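Local coordinates for protein spydx (Streptococcus pyogenes, PDB 2J43) that binds alpha-glucans, including host lung glycogen, as the tandem family 41 carbohydrate-binding modules of a larger enzyme that probably cleaves alpha-1,6 linkages in pullulan and glycogen, at residues A[115-120]-A[199-204]; A[189-194]-A[209-214]; A[103-108]-A[213-218]. One frame throughout, in Å; residues are numbered along the deposited sequence.

Contact 1: A[115-120]-A[199-204]; sequences RINYHN and HTQVFV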
loop_
_atom_site.group_PDB
_atom_site.type_symbol
_atom_site.label_atom_id
_atom_site.label_comp_id
_atom_site.label_asym_id
_atom_site.label_seq_id
_atom_site.Cartn_x
_atom_site.Cartn_y
_atom_site.Cartn_z
ATOM N N ARG A 115 -1.762 8.466 -6.388
ATOM C CA ARG A 115 -0.797 9.109 -5.482
ATOM C C ARG A 115 0.638 8.774 -5.872
ATOM O O ARG A 115 1.009 7.594 -5.990
ATOM C CB ARG A 115 -1.004 8.657 -4.031
ATOM C CG ARG A 115 -0.049 9.317 -3.060
ATOM C CD ARG A 115 -0.426 9.217 -1.593
ATOM N NE ARG A 115 -1.686 9.861 -1.293
ATOM C CZ ARG A 115 -2.236 9.891 -0.071
ATOM N NH1 ARG A 115 -1.654 9.272 0.948
ATOM N NH2 ARG A 115 -3.380 10.549 0.121
ATOM N N ILE A 116 1.453 9.821 -6.038
ATOM C CA ILE A 116 2.876 9.685 -6.246
ATOM C C ILE A 116 3.564 10.009 -4.943
ATOM O O ILE A 116 3.512 11.129 -4.467
ATOM C CB ILE A 116 3.337 10.627 -7.361
ATOM C CG1 ILE A 116 2.656 10.231 -8.676
ATOM C CG2 ILE A 116 4.882 10.628 -7.417
ATOM C CD1 ILE A 116 2.880 11.209 -9.858
ATOM N N ASN A 117 4.211 9.016 -4.355
ATOM C CA ASN A 117 4.975 9.161 -3.137
ATOM C C ASN A 117 6.453 9.296 -3.491
ATOM O O ASN A 117 6.962 8.533 -4.346
ATOM C CB ASN A 117 4.823 7.896 -2.263
ATOM C CG ASN A 117 3.434 7.662 -1.790
ATOM O OD1 ASN A 117 3.020 8.263 -0.784
ATOM N ND2 ASN A 117 2.647 6.823 -2.524
ATOM N N TYR A 118 7.147 10.254 -2.880
ATOM C CA TYR A 118 8.555 10.460 -3.179
ATOM C C TYR A 118 9.298 10.549 -1.874
ATOM O O TYR A 118 8.955 11.391 -1.087
ATOM C CB TYR A 118 8.809 11.792 -3.946
ATOM C CG TYR A 118 10.290 12.011 -4.156
ATOM C CD1 TYR A 118 10.987 11.231 -5.081
ATOM C CD2 TYR A 118 11.009 12.974 -3.429
ATOM C CE1 TYR A 118 12.359 11.372 -5.258
ATOM C CE2 TYR A 118 12.385 13.146 -3.624
ATOM C CZ TYR A 118 13.051 12.332 -4.529
ATOM O OH TYR A 118 14.413 12.491 -4.723
ATOM N N HIS A 119 10.306 9.698 -1.685
ATOM C CA HIS A 119 11.133 9.647 -0.490
ATOM C C HIS A 119 12.584 9.984 -0.867
ATOM O O HIS A 119 13.061 9.557 -1.929
ATOM C CB HIS A 119 11.044 8.249 0.160
ATOM C CG HIS A 119 11.612 8.189 1.553
ATOM N ND1 HIS A 119 12.939 7.953 1.810
ATOM C CD2 HIS A 119 11.005 8.289 2.762
ATOM C CE1 HIS A 119 13.145 7.981 3.118
ATOM N NE2 HIS A 119 11.987 8.159 3.719
ATOM N N ASN A 120 13.254 10.771 -0.018
ATOM C CA ASN A 120 14.690 10.964 -0.132
ATOM C C ASN A 120 15.370 10.748 1.221
ATOM O O ASN A 120 14.697 10.630 2.243
ATOM C CB ASN A 120 15.065 12.319 -0.798
ATOM C CG ASN A 120 14.625 13.535 0.011
ATOM O OD1 ASN A 120 14.310 13.427 1.207
ATOM N ND2 ASN A 120 14.599 14.742 -0.663
ATOM N N HIS A 199 -3.502 -0.253 -9.182
ATOM C CA HIS A 199 -2.671 0.554 -8.301
ATOM C C HIS A 199 -3.086 2.001 -8.253
ATOM O O HIS A 199 -3.218 2.661 -9.278
ATOM C CB HIS A 199 -1.230 0.467 -8.749
ATOM C CG HIS A 199 -0.586 -0.834 -8.406
ATOM N ND1 HIS A 199 -0.220 -1.168 -7.114
ATOM C CD2 HIS A 199 -0.284 -1.903 -9.176
ATOM C CE1 HIS A 199 0.313 -2.382 -7.114
ATOM N NE2 HIS A 199 0.288 -2.849 -8.356
ATOM N N THR A 200 -3.294 2.473 -7.040
ATOM C CA THR A 200 -3.621 3.862 -6.798
ATOM C C THR A 200 -2.573 4.568 -5.967
ATOM O O THR A 200 -2.691 5.781 -5.790
ATOM C CB THR A 200 -4.902 3.927 -5.888
ATOM O OG1 THR A 200 -4.694 3.154 -4.674
ATOM C CG2 THR A 200 -6.142 3.299 -6.548
ATOM N N GLN A 201 -1.495 3.911 -5.573
ATOM C CA GLN A 201 -0.209 4.542 -5.307
ATOM C C GLN A 201 0.996 3.973 -5.994
ATOM O O GLN A 201 1.050 2.770 -6.284
ATOM C CB GLN A 201 0.015 4.408 -3.769
ATOM C CG GLN A 201 -1.159 4.911 -2.900
ATOM C CD GLN A 201 -0.824 5.140 -1.430
ATOM O OE1 GLN A 201 -1.619 4.753 -0.500
ATOM N NE2 GLN A 201 0.289 5.768 -1.187
ATOM N N VAL A 202 1.959 4.852 -6.266
ATOM C CA VAL A 202 3.288 4.513 -6.678
ATOM C C VAL A 202 4.327 5.178 -5.807
ATOM O O VAL A 202 4.051 6.112 -5.023
ATOM C CB VAL A 202 3.526 4.791 -8.178
ATOM C CG1 VAL A 202 2.549 3.990 -9.054
ATOM C CG2 VAL A 202 3.447 6.265 -8.480
ATOM N N PHE A 203 5.557 4.692 -5.922
ATOM C CA PHE A 203 6.603 5.018 -4.998
ATOM C C PHE A 203 7.879 5.219 -5.765
ATOM O O PHE A 203 8.293 4.352 -6.546
ATOM C CB PHE A 203 6.777 3.896 -3.962
ATOM C CG PHE A 203 5.502 3.575 -3.262
ATOM C CD1 PHE A 203 5.220 4.115 -2.043
ATOM C CD2 PHE A 203 4.549 2.789 -3.871
ATOM C CE1 PHE A 203 3.958 3.877 -1.444
ATOM C CE2 PHE A 203 3.330 2.531 -3.273
ATOM C CZ PHE A 203 3.043 3.088 -2.053
ATOM N N VAL A 204 8.465 6.401 -5.607
ATOM C CA VAL A 204 9.788 6.731 -6.160
ATOM C C VAL A 204 10.679 7.295 -5.091
ATOM O O VAL A 204 10.210 7.739 -4.033
ATOM C CB VAL A 204 9.721 7.710 -7.388
ATOM C CG1 VAL A 204 9.178 6.984 -8.639
ATOM C CG2 VAL A 204 8.931 8.905 -7.063
#
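The second of the two carbohydrate-binding modules is a beta sandwich, and residues R115 to Y118 pair with Q201 to V204 as a parallel edge of its sheet. The evidence is the register, R115 with Q201 through Y118 with V204, and the axes of strand segments 115-119 and 201-204, which approach to 4.8 Å with N-to-C directions 23° apart. R115 and N117 each use both backbone groups: R115 N bonds T200 O, V202 N bonds R115 O, N117 N bonds V202 O and V204 N bonds N117 O, while H119 N reaches V204 O at 3.1 Å.

The N117 side chain adds a bond to this network. With its CG beside the backbone N (chi1 -64°), N117 folds back so that ND2 donates to V202 O at 3.0 Å, the acceptor lying close to the amide plane. That oxygen is therefore gripped twice, N117 N and N117 ND2 arriving from opposite faces of its carbonyl plane. The same ND2 sits over one face of the F203 ring, 3.4 Å from F203 CE1. Next to it, R115 and Q201 run side by side, with R115 CB 3.9 Å from Q201 CG; the R115 guanidinium group forms a salt bridge with D160 and a cation-pi contact with Y158.

The face bearing I116, Y118, V202 and V204 packs through carbon. I116 CG1 lies 4.0 Å from V202 CG2 in a side-by-side pair, and V204 CG2 meets the edge of the Y118 ring in its plane, 3.7 Å from CD1; the Y118 hydroxyl bonds D206 O.

These residues look into the sandwich: I116 packs on F172 and V130, and V204 on F172 and Y191. On its other side strand 113-119 is hydrogen-bonded antiparallel to strand 156-162, whereas F203 of the outer strand is bonded through its backbone to Y212.

Contact 2: A[189-194]-A[209-214]; sequences KDYLFK and PKVYNN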
loop_
_atom_site.group_PDB
_atom_site.type_symbol
_atom_site.label_atom_id
_atom_site.label_comp_id
_atom_site.label_asym_id
_atom_site.label_seq_id
_atom_site.Cartn_x
_atom_site.Cartn_y
_atom_site.Cartn_z
ATOM N N LYS A 189 15.668 10.762 -16.214
ATOM C CA LYS A 189 14.807 9.913 -16.999
ATOM C C LYS A 189 13.391 10.052 -16.503
ATOM O O LYS A 189 13.112 9.923 -15.317
ATOM C CB LYS A 189 15.279 8.459 -16.931
ATOM C CG LYS A 189 16.343 8.093 -18.000
ATOM C CD LYS A 189 17.226 6.921 -17.530
ATOM C CE LYS A 189 18.746 7.240 -17.529
ATOM N NZ LYS A 189 19.290 6.999 -16.142
ATOM N N ASP A 190 12.500 10.261 -17.437
ATOM C CA ASP A 190 11.079 10.349 -17.147
ATOM C C ASP A 190 10.575 9.070 -16.501
ATOM O O ASP A 190 10.892 7.958 -16.967
ATOM C CB ASP A 190 10.318 10.523 -18.421
ATOM C CG ASP A 190 10.445 11.922 -19.029
ATOM O OD1 ASP A 190 10.868 12.882 -18.342
ATOM O OD2 ASP A 190 10.026 12.129 -20.200
ATOM N N TYR A 191 9.774 9.218 -15.460
ATOM C CA TYR A 191 9.072 8.079 -14.879
ATOM C C TYR A 191 7.820 7.802 -15.654
ATOM O O TYR A 191 7.044 8.685 -15.928
ATOM C CB TYR A 191 8.662 8.389 -13.449
ATOM C CG TYR A 191 9.778 8.556 -12.502
ATOM C CD1 TYR A 191 10.516 7.486 -12.090
ATOM C CD2 TYR A 191 10.107 9.812 -11.983
ATOM C CE1 TYR A 191 11.550 7.615 -11.197
ATOM C CE2 TYR A 191 11.094 9.974 -11.091
ATOM C CZ TYR A 191 11.862 8.893 -10.690
ATOM O OH TYR A 191 12.886 9.117 -9.813
ATOM N N LEU A 192 7.582 6.530 -15.972
ATOM C CA LEU A 192 6.408 6.132 -16.709
ATOM C C LEU A 192 5.685 5.043 -15.928
ATOM O O LEU A 192 6.323 4.143 -15.380
ATOM C CB LEU A 192 6.842 5.586 -18.085
ATOM C CG LEU A 192 6.501 6.383 -19.349
ATOM C CD1 LEU A 192 6.550 7.940 -19.200
ATOM C CD2 LEU A 192 7.399 5.910 -20.530
ATOM N N PHE A 193 4.367 5.146 -15.862
ATOM C CA PHE A 193 3.566 4.127 -15.173
ATOM C C PHE A 193 2.308 3.819 -15.915
ATOM O O PHE A 193 1.546 4.680 -16.257
ATOM C CB PHE A 193 3.239 4.577 -13.740
ATOM C CG PHE A 193 2.601 3.496 -12.894
ATOM C CD1 PHE A 193 3.361 2.416 -12.454
ATOM C CD2 PHE A 193 1.284 3.583 -12.535
ATOM C CE1 PHE A 193 2.764 1.414 -11.687
ATOM C CE2 PHE A 193 0.685 2.597 -11.750
ATOM C CZ PHE A 193 1.438 1.529 -11.328
ATOM N N LYS A 194 2.042 2.525 -16.120
ATOM C CA LYS A 194 0.865 2.114 -16.881
ATOM C C LYS A 194 0.113 0.923 -16.263
ATOM O O LYS A 194 -0.546 0.183 -16.986
ATOM C CB LYS A 194 1.289 1.759 -18.325
ATOM C CG LYS A 194 2.365 0.692 -18.439
ATOM C CD LYS A 194 2.234 -0.122 -19.739
ATOM C CE LYS A 194 2.833 0.568 -20.942
ATOM N NZ LYS A 194 3.016 -0.402 -22.089
ATOM N N PRO A 209 15.655 5.915 -11.041
ATOM C CA PRO A 209 14.743 6.082 -12.161
ATOM C C PRO A 209 13.545 5.109 -12.218
ATOM O O PRO A 209 12.722 5.270 -13.093
ATOM C CB PRO A 209 15.655 5.820 -13.375
ATOM C CG PRO A 209 16.526 4.800 -12.902
ATOM C CD PRO A 209 16.910 5.262 -11.477
ATOM N N LYS A 210 13.445 4.123 -11.318
ATOM C CA LYS A 210 12.326 3.196 -11.368
ATOM C C LYS A 210 11.107 3.673 -10.611
ATOM O O LYS A 210 11.273 4.196 -9.528
ATOM C CB LYS A 210 12.741 1.863 -10.740
ATOM C CG LYS A 210 13.717 1.089 -11.586
ATOM C CD LYS A 210 14.092 -0.222 -10.869
ATOM C CE LYS A 210 14.543 -1.299 -11.857
ATOM N NZ LYS A 210 14.828 -2.612 -11.169
ATOM N N VAL A 211 9.927 3.436 -11.181
ATOM C CA VAL A 211 8.647 3.557 -10.474
ATOM C C VAL A 211 8.303 2.204 -9.882
ATOM O O VAL A 211 8.263 1.206 -10.597
ATOM C CB VAL A 211 7.489 3.863 -11.394
ATOM C CG1 VAL A 211 6.230 4.202 -10.595
ATOM C CG2 VAL A 211 7.829 5.017 -12.291
ATOM N N TYR A 212 8.022 2.204 -8.584
ATOM C CA TYR A 212 7.710 1.001 -7.838
ATOM C C TYR A 212 6.248 1.060 -7.495
ATOM O O TYR A 212 5.674 2.128 -7.284
ATOM C CB TYR A 212 8.556 0.923 -6.587
ATOM C CG TYR A 212 10.030 0.878 -6.840
ATOM C CD1 TYR A 212 10.682 -0.345 -7.032
ATOM C CD2 TYR A 212 10.786 2.026 -6.840
ATOM C CE1 TYR A 212 12.016 -0.397 -7.256
ATOM C CE2 TYR A 212 12.180 1.991 -7.041
ATOM C CZ TYR A 212 12.782 0.759 -7.285
ATOM O OH TYR A 212 14.149 0.637 -7.487
ATOM N N ASN A 213 5.630 -0.118 -7.459
ATOM C CA ASN A 213 4.217 -0.257 -7.153
ATOM C C ASN A 213 3.956 -0.620 -5.662
ATOM O O ASN A 213 2.841 -0.929 -5.292
ATOM C CB ASN A 213 3.571 -1.246 -8.104
ATOM C CG ASN A 213 4.010 -2.670 -7.871
ATOM O OD1 ASN A 213 4.493 -3.023 -6.802
ATOM N ND2 ASN A 213 3.877 -3.490 -8.902
ATOM N N ASN A 214 4.998 -0.502 -4.848
ATOM C CA ASN A 214 4.959 -0.821 -3.422
ATOM C C ASN A 214 5.980 -0.061 -2.637
ATOM O O ASN A 214 7.019 0.335 -3.182
ATOM C CB ASN A 214 5.195 -2.345 -3.243
ATOM C CG ASN A 214 6.569 -2.787 -3.731
ATOM O OD1 ASN A 214 6.736 -3.154 -4.922
ATOM N ND2 ASN A 214 7.541 -2.707 -2.886
HETATM O O HOH W 1 12.292 6.005 -15.486
#
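V211 reaches toward Y191 and F193 on the short strand 191-193, an edge strand of the sandwich of the second module; the C-terminal segment 209-214 runs between the two outermost strands of that sheet, 191-193 and 201-205, and V211 packs on both. The closest CA atoms within the pairing, those of K189 and P209, are 6.2 Å apart, and the segments meet through side chains and carbonyl oxygens.

The apolar part rests on the two methyls of V211, which serve different rings. At chi1 -171°, CG1 stands beside the carbonyl carbon and comes 3.9 Å from F193 CD1, the two side chains crossing at about a right angle. CG2, on the side of the backbone N, lies 3.7 Å from Y191 CD1 and also touches L192 O at 3.5 Å, so this methyl is held between a ring and a main-chain carbonyl. Farther out, K189 CB and P209 CB make a looser contact at the exposed end. V211 packs as well on F172 and on V202 of strand 201-205, which ties it to the sandwich interior, Y212 is backbone-bonded to F203 of the same strand, and the Y191 ring meets that of F172.

The polar part is partly water-mediated. One water donates to D190 O at 2.8 Å; its second link, to P209 O, is modelled so short that the bridge is doubtful. The hydroxyl of Y191 turns to D208 O, just before P209, which fixes the far end of the ring. P209 O comes within 3.2 Å of the ring carbon Y191 CE1.

Contact 3: A[103-108]-A[213-218]; sequences AHAYRP and NNPYYI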
loop_
_atom_site.group_PDB
_atom_site.type_symbol
_atom_site.label_atom_id
_atom_site.label_comp_id
_atom_site.label_asym_id
_atom_site.label_seq_id
_atom_site.Cartn_x
_atom_site.Cartn_y
_atom_site.Cartn_z
ATOM N N ALA A 103 -5.691 -8.287 -1.550
ATOM C CA ALA A 103 -4.683 -7.729 -0.681
ATOM C C ALA A 103 -3.885 -6.634 -1.355
ATOM O O ALA A 103 -3.637 -6.682 -2.574
ATOM C CB ALA A 103 -3.775 -8.811 -0.160
ATOM N N HIS A 104 -3.465 -5.659 -0.559
ATOM C CA HIS A 104 -2.714 -4.498 -1.052
ATOM C C HIS A 104 -1.594 -4.194 -0.107
ATOM O O HIS A 104 -1.757 -4.294 1.121
ATOM C CB HIS A 104 -3.681 -3.295 -1.162
ATOM C CG HIS A 104 -4.858 -3.564 -2.021
ATOM N ND1 HIS A 104 -6.060 -4.017 -1.523
ATOM C CD2 HIS A 104 -5.032 -3.426 -3.361
ATOM C CE1 HIS A 104 -6.932 -4.121 -2.516
ATOM N NE2 HIS A 104 -6.330 -3.781 -3.641
ATOM N N ALA A 105 -0.458 -3.736 -0.629
ATOM C CA ALA A 105 0.710 -3.474 0.175
ATOM C C ALA A 105 0.760 -2.018 0.715
ATOM O O ALA A 105 1.749 -1.610 1.310
ATOM C CB ALA A 105 1.987 -3.776 -0.649
ATOM N N TYR A 106 -0.300 -1.265 0.430
ATOM C CA TYR A 106 -0.511 0.094 0.960
ATOM C C TYR A 106 -2.026 0.299 0.991
ATOM O O TYR A 106 -2.774 -0.518 0.457
ATOM C CB TYR A 106 0.177 1.123 0.044
ATOM C CG TYR A 106 -0.255 1.001 -1.401
ATOM C CD1 TYR A 106 -1.487 1.489 -1.848
ATOM C CD2 TYR A 106 0.584 0.391 -2.353
ATOM C CE1 TYR A 106 -1.900 1.331 -3.149
ATOM C CE2 TYR A 106 0.185 0.252 -3.682
ATOM C CZ TYR A 106 -1.045 0.747 -4.083
ATOM O OH TYR A 106 -1.458 0.634 -5.392
ATOM N N ARG A 107 -2.485 1.356 1.658
ATOM C CA ARG A 107 -3.901 1.630 1.696
ATOM C C ARG A 107 -4.427 2.097 0.325
ATOM O O ARG A 107 -3.983 3.139 -0.160
ATOM C CB ARG A 107 -4.181 2.699 2.712
ATOM C CG ARG A 107 -5.642 2.993 2.837
ATOM C CD ARG A 107 -5.891 3.968 3.903
ATOM N NE ARG A 107 -7.296 4.247 3.999
ATOM C CZ ARG A 107 -7.829 4.915 5.006
ATOM N NH1 ARG A 107 -7.071 5.367 6.008
ATOM N NH2 ARG A 107 -9.121 5.125 5.017
ATOM N N PRO A 108 -5.353 1.380 -0.297
ATOM C CA PRO A 108 -5.886 1.802 -1.598
ATOM C C PRO A 108 -6.630 3.136 -1.456
ATOM O O PRO A 108 -7.326 3.361 -0.475
ATOM C CB PRO A 108 -6.866 0.687 -1.954
ATOM C CG PRO A 108 -6.409 -0.471 -1.146
ATOM C CD PRO A 108 -5.904 0.061 0.116
ATOM N N ASN A 213 5.630 -0.118 -7.459
ATOM C CA ASN A 213 4.217 -0.257 -7.153
ATOM C C ASN A 213 3.956 -0.620 -5.662
ATOM O O ASN A 213 2.841 -0.929 -5.292
ATOM C CB ASN A 213 3.571 -1.246 -8.104
ATOM C CG ASN A 213 4.010 -2.670 -7.871
ATOM O OD1 ASN A 213 4.493 -3.023 -6.802
ATOM N ND2 ASN A 213 3.877 -3.490 -8.902
ATOM N N ASN A 214 4.998 -0.502 -4.848
ATOM C CA ASN A 214 4.959 -0.821 -3.422
ATOM C C ASN A 214 5.980 -0.061 -2.637
ATOM O O ASN A 214 7.019 0.335 -3.182
ATOM C CB ASN A 214 5.195 -2.345 -3.243
ATOM C CG ASN A 214 6.569 -2.787 -3.731
ATOM O OD1 ASN A 214 6.736 -3.154 -4.922
ATOM N ND2 ASN A 214 7.541 -2.707 -2.886
ATOM N N PRO A 215 5.725 0.163 -1.350
ATOM C CA PRO A 215 6.616 0.970 -0.535
ATOM C C PRO A 215 7.891 0.298 -0.067
ATOM O O PRO A 215 8.668 0.945 0.628
ATOM C CB PRO A 215 5.735 1.326 0.678
ATOM C CG PRO A 215 4.833 0.205 0.790
ATOM C CD PRO A 215 4.517 -0.253 -0.606
ATOM N N TYR A 216 8.110 -0.949 -0.483
ATOM C CA TYR A 216 9.332 -1.681 -0.186
ATOM C C TYR A 216 10.351 -1.513 -1.291
ATOM O O TYR A 216 11.477 -2.015 -1.173
ATOM C CB TYR A 216 9.008 -3.162 0.083
ATOM C CG TYR A 216 8.024 -3.253 1.195
ATOM C CD1 TYR A 216 8.403 -3.091 2.505
ATOM C CD2 TYR A 216 6.658 -3.408 0.933
ATOM C CE1 TYR A 216 7.496 -3.129 3.541
ATOM C CE2 TYR A 216 5.739 -3.427 1.975
ATOM C CZ TYR A 216 6.154 -3.257 3.270
ATOM O OH TYR A 216 5.266 -3.232 4.333
ATOM N N TYR A 217 9.978 -0.825 -2.370
ATOM C CA TYR A 217 10.864 -0.608 -3.539
ATOM C C TYR A 217 11.355 -1.960 -4.098
ATOM O O TYR A 217 12.518 -2.113 -4.429
ATOM C CB TYR A 217 12.026 0.371 -3.235
ATOM C CG TYR A 217 11.523 1.640 -2.563
ATOM C CD1 TYR A 217 10.885 2.608 -3.300
ATOM C CD2 TYR A 217 11.696 1.857 -1.195
ATOM C CE1 TYR A 217 10.412 3.773 -2.686
ATOM C CE2 TYR A 217 11.258 3.006 -0.586
ATOM C CZ TYR A 217 10.566 3.943 -1.351
ATOM O OH TYR A 217 10.078 5.066 -0.738
ATOM N N ILE A 218 10.429 -2.901 -4.225
ATOM C CA ILE A 218 10.692 -4.198 -4.886
ATOM C C ILE A 218 10.152 -4.202 -6.297
ATOM O O ILE A 218 8.978 -3.986 -6.526
ATOM C CB ILE A 218 10.067 -5.362 -4.076
ATOM C CG1 ILE A 218 10.520 -5.293 -2.616
ATOM C CG2 ILE A 218 10.476 -6.741 -4.712
ATOM C CD1 ILE A 218 12.071 -5.513 -2.367
HETATM O O HOH W 2 2.764 -2.783 3.471
#
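Backbone A105 and N214 come nearest, with CA atoms 6.2 Å apart, and from N214 to Y217 the chain folds in a type I beta turn, closed by Y217 N to N214 O at 3.3 Å.

P215, the second residue of that turn, presents its ring to segment 103-108: CG packs 3.6 Å from A105 O, and CD approaches A105 CB at 4.3 Å. The Y106 ring takes N213 O at its edge and in its plane, 3.3 Å from CE2. Its first torsion, 54°, sets CG between the backbone N and carbonyl carbon and swings the ring toward N213. The Y106 hydroxyl bonds H199 ND1, and the Y106 ring meets that of F203 with the planes about 50° apart. A water adds a polar bridge, donating to A105 O at 2.7 Å and accepting from Y216 OH at the same distance.

Strand 103-104 belongs to a sheet of the first module, whereas residues 213-218 follow the last strand of the second. The small contact, bridged by one water and burying 177 Å² over both sides, is thus an interface between tandem family 41 modules, formed where the linking chain leaves the first.

How the contacts relate
Contact 1 is the buried one, built on backbone hydrogen bonds within a sheet; contacts 2 and 3 are partly buried and rely largely on carbon packing and carbonyl oxygens, with a bridging water in contact 3 and only a doubtful one in contact 2. Contacts 1 and 2 stay in the second module and reach the same sheet, the backbone bond to Y212 carrying contact 1 into contact 2. Contact 3 instead joins the modules. It shares N213 and N214 with contact 2, and the Y106 hydroxyl ties it to contact 1. The centres of contacts 1 and 2, and of 1 and 3, lie about 9 Å apart, while those of 2 and 3 are about 14 Å apart.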